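Local structure of aldehyde dehydrogenase (Bartonella henselae, 3I44) at residues Lys274-Ile279 with Arg308-Gln313. The protein probably oxidises aldehydes to carboxylic acids, using NAD+ or NADP+ as the electron acceptor. The protein carries 1 engineered substitution. Sequence-based numbering, arbitrary orientation.
Sequences KGANII and RMLVEQ
The guanidinium of Arg308 turns its NE–NH2 edge to the backbone carbonyl of Lys274. Arg308 NE and NH2 each lie 2.8 Å from Lys274 O. The oxygen sits close to the guanidinium plane, and the two bonds are bent, at 143° and 139°. A turn at chi3 (-65°) swings the guanidinium back toward 274-279. One guanidinium face lies against Ala276, with Ala276 CB 3.6 Å from Arg308 NH2. The Lys274 side chain passes obliquely by the Arg308 stem, and Lys274 CG lies 3.6 Å from Arg308 NE. Lys274 NZ is hydrogen-bonded to Ile399 O and Glu402 O.

Beyond this end the two strands run parallel. Five backbone hydrogen bonds join them, the first from Arg308 N to Gly275 O and the last from Glu312 N to Ile279 O. On the face of Ala276 and Arg308, Leu310 CD1 touches both Ala276 CB (4.0 Å) and Ile278 CG1. On the other face, Ile279 CD1 meets Met309 CG at 3.8 Å and also touches SD and CE of Met309.

The pair belongs to a beta-alpha-beta crossover in the sheet that, as in other aldehyde dehydrogenases, probably forms the core of the catalytic domain. Its helix 287-296 covers Met309 and Ile279 through Leu288. Helix 417-425 covers the opposite face, where Leu423 O and Ala424 O take further Arg308 bonds. Within the sheet, strand 432-436 flanks 276-279 and strand 408-414 flanks 308-312.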
ATOM      1  N   LYS A 274     -19.465   8.329   0.604  1.00 20.25           N
ATOM      2  CA  LYS A 274     -20.738   8.845   1.100  1.00 20.76           C
ATOM      3  C   LYS A 274     -20.498  10.232   1.716  1.00 20.26           C
ATOM      4  O   LYS A 274     -20.713  10.477   2.900  1.00 20.84           O
ATOM      5  CB  LYS A 274     -21.420   7.881   2.071  1.00 20.48           C
ATOM      6  CG  LYS A 274     -22.877   8.267   2.403  1.00 22.13           C
ATOM      7  CD  LYS A 274     -23.900   7.721   1.381  1.00 22.80           C
ATOM      8  CE  LYS A 274     -25.276   8.426   1.497  1.00 22.78           C
ATOM      9  NZ  LYS A 274     -26.219   8.023   0.428  1.00 20.30           N
ATOM     10  N   GLY A 275     -20.080  11.134   0.838  1.00 20.39           N
ATOM     11  CA  GLY A 275     -19.645  12.456   1.211  1.00 20.62           C
ATOM     12  C   GLY A 275     -20.635  13.241   2.021  1.00 20.54           C
ATOM     13  O   GLY A 275     -21.821  13.300   1.685  1.00 20.72           O
ATOM     14  N   ALA A 276     -20.147  13.821   3.108  1.00 21.36           N
ATOM     15  CA  ALA A 276     -20.901  14.809   3.850  1.00 21.65           C
ATOM     16  C   ALA A 276     -20.592  16.225   3.312  1.00 22.32           C
ATOM     17  O   ALA A 276     -19.446  16.531   2.962  1.00 22.20           O
ATOM     18  CB  ALA A 276     -20.564  14.716   5.279  1.00 21.64           C
ATOM     19  N   ASN A 277     -21.636  17.058   3.227  1.00 22.25           N
ATOM     20  CA  ASN A 277     -21.555  18.492   2.884  1.00 21.27           C
ATOM     21  C   ASN A 277     -22.123  19.277   4.061  1.00 22.21           C
ATOM     22  O   ASN A 277     -23.366  19.349   4.239  1.00 22.03           O
ATOM     23  CB  ASN A 277     -22.358  18.797   1.618  1.00 21.24           C
ATOM     24  CG  ASN A 277     -22.130  20.226   1.086  1.00 21.41           C
ATOM     25  OD1 ASN A 277     -21.380  21.004   1.671  1.00 20.54           O
ATOM     26  ND2 ASN A 277     -22.774  20.552  -0.045  1.00 18.84           N
ATOM     27  N   ILE A 278     -21.214  19.835   4.869  1.00 21.35           N
ATOM     28  CA  ILE A 278     -21.558  20.574   6.055  1.00 21.73           C
ATOM     29  C   ILE A 278     -21.766  22.039   5.703  1.00 22.35           C
ATOM     30  O   ILE A 278     -20.816  22.760   5.333  1.00 21.17           O
ATOM     31  CB  ILE A 278     -20.494  20.464   7.142  1.00 21.43           C
ATOM     32  CG1 ILE A 278     -20.290  19.009   7.555  1.00 21.58           C
ATOM     33  CG2 ILE A 278     -20.875  21.337   8.338  1.00 21.41           C
ATOM     34  CD1 ILE A 278     -19.007  18.760   8.451  1.00 19.57           C
ATOM     35  N   ILE A 279     -23.019  22.473   5.816  1.00 23.02           N
ATOM     36  CA  ILE A 279     -23.420  23.843   5.415  1.00 22.89           C
ATOM     37  C   ILE A 279     -23.877  24.607   6.649  1.00 23.14           C
ATOM     38  O   ILE A 279     -24.876  24.274   7.286  1.00 23.02           O
ATOM     39  CB  ILE A 279     -24.506  23.842   4.352  1.00 22.95           C
ATOM     40  CG1 ILE A 279     -24.058  22.957   3.177  1.00 22.33           C
ATOM     41  CG2 ILE A 279     -24.828  25.282   3.883  1.00 21.32           C
ATOM     42  CD1 ILE A 279     -24.989  22.973   1.978  1.00 22.02           C
ATOM     43  N   ARG A 308     -24.778  13.511   1.564  1.00 23.69           N
ATOM     44  CA  ARG A 308     -25.348  13.774   2.889  1.00 23.70           C
ATOM     45  C   ARG A 308     -25.157  15.247   3.202  1.00 23.70           C
ATOM     46  O   ARG A 308     -24.032  15.704   3.467  1.00 24.04           O
ATOM     47  CB  ARG A 308     -24.695  12.936   3.980  1.00 23.68           C
ATOM     48  CG  ARG A 308     -24.931  11.428   3.829  1.00 23.50           C
ATOM     49  CD  ARG A 308     -24.208  10.688   4.943  1.00 23.55           C
ATOM     50  NE  ARG A 308     -22.750  10.846   4.843  1.00 22.12           N
ATOM     51  CZ  ARG A 308     -21.910  10.956   5.871  1.00 21.47           C
ATOM     52  NH1 ARG A 308     -22.348  10.938   7.120  1.00 22.80           N
ATOM     53  NH2 ARG A 308     -20.608  11.137   5.643  1.00 23.67           N
ATOM     54  N   MET A 309     -26.243  16.008   3.143  1.00 23.16           N
ATOM     55  CA  MET A 309     -26.159  17.433   3.410  1.00 23.42           C
ATOM     56  C   MET A 309     -26.523  17.671   4.858  1.00 23.60           C
ATOM     57  O   MET A 309     -27.683  17.443   5.260  1.00 24.57           O
ATOM     58  CB  MET A 309     -27.064  18.203   2.467  1.00 23.64           C
ATOM     59  CG  MET A 309     -26.900  19.740   2.546  1.00 24.83           C
ATOM     60  SD  MET A 309     -28.014  20.658   1.422  1.00 26.71           S
ATOM     61  CE  MET A 309     -27.205  20.561  -0.160  1.00 21.40           C
ATOM     62  N   LEU A 310     -25.542  18.133   5.641  1.00 22.98           N
ATOM     63  CA  LEU A 310     -25.711  18.359   7.077  1.00 22.71           C
ATOM     64  C   LEU A 310     -25.810  19.865   7.261  1.00 23.06           C
ATOM     65  O   LEU A 310     -24.858  20.591   6.981  1.00 22.06           O
ATOM     66  CB  LEU A 310     -24.553  17.745   7.884  1.00 22.75           C
ATOM     67  CG  LEU A 310     -24.010  16.360   7.433  1.00 22.31           C
ATOM     68  CD1 LEU A 310     -22.849  15.935   8.298  1.00 21.18           C
ATOM     69  CD2 LEU A 310     -25.087  15.265   7.446  1.00 23.90           C
ATOM     70  N   VAL A 311     -26.988  20.333   7.673  1.00 23.65           N
ATOM     71  CA  VAL A 311     -27.306  21.763   7.697  1.00 24.21           C
ATOM     72  C   VAL A 311     -27.519  22.300   9.112  1.00 25.68           C
ATOM     73  O   VAL A 311     -28.242  21.701   9.935  1.00 25.73           O
ATOM     74  CB  VAL A 311     -28.549  22.066   6.846  1.00 24.90           C
ATOM     75  CG1 VAL A 311     -28.779  23.592   6.746  1.00 24.23           C
ATOM     76  CG2 VAL A 311     -28.393  21.457   5.448  1.00 21.51           C
ATOM     77  N   GLU A 312     -26.873  23.418   9.410  1.00 25.43           N
ATOM     78  CA  GLU A 312     -27.052  24.057  10.704  1.00 26.60           C
ATOM     79  C   GLU A 312     -28.562  24.336  10.934  1.00 27.30           C
ATOM     80  O   GLU A 312     -29.296  24.694  10.011  1.00 26.28           O
ATOM     81  CB  GLU A 312     -26.195  25.318  10.792  1.00 26.43           C
ATOM     82  CG  GLU A 312     -26.136  25.964  12.173  1.00 27.36           C
ATOM     83  CD  GLU A 312     -24.989  26.992  12.304  1.00 28.67           C
ATOM     84  OE1 GLU A 312     -24.535  27.200  13.433  1.00 31.79           O
ATOM     85  OE2 GLU A 312     -24.497  27.550  11.294  1.00 28.25           O
ATOM     86  N   GLN A 313     -29.035  24.093  12.155  1.00 29.31           N
ATOM     87  CA  GLN A 313     -30.485  24.132  12.472  1.00 30.69           C
ATOM     88  C   GLN A 313     -31.159  25.394  11.949  1.00 30.91           C
ATOM     89  O   GLN A 313     -32.167  25.313  11.245  1.00 31.12           O
ATOM     90  CB  GLN A 313     -30.718  24.000  13.987  1.00 31.37           C
ATOM     91  CG  GLN A 313     -32.193  23.864  14.384  1.00 33.74           C
ATOM     92  CD  GLN A 313     -32.814  22.600  13.837  1.00 37.31           C
ATOM     93  OE1 GLN A 313     -33.698  22.647  12.977  1.00 40.68           O
ATOM     94  NE2 GLN A 313     -32.338  21.453  14.319  1.00 38.99           N
TER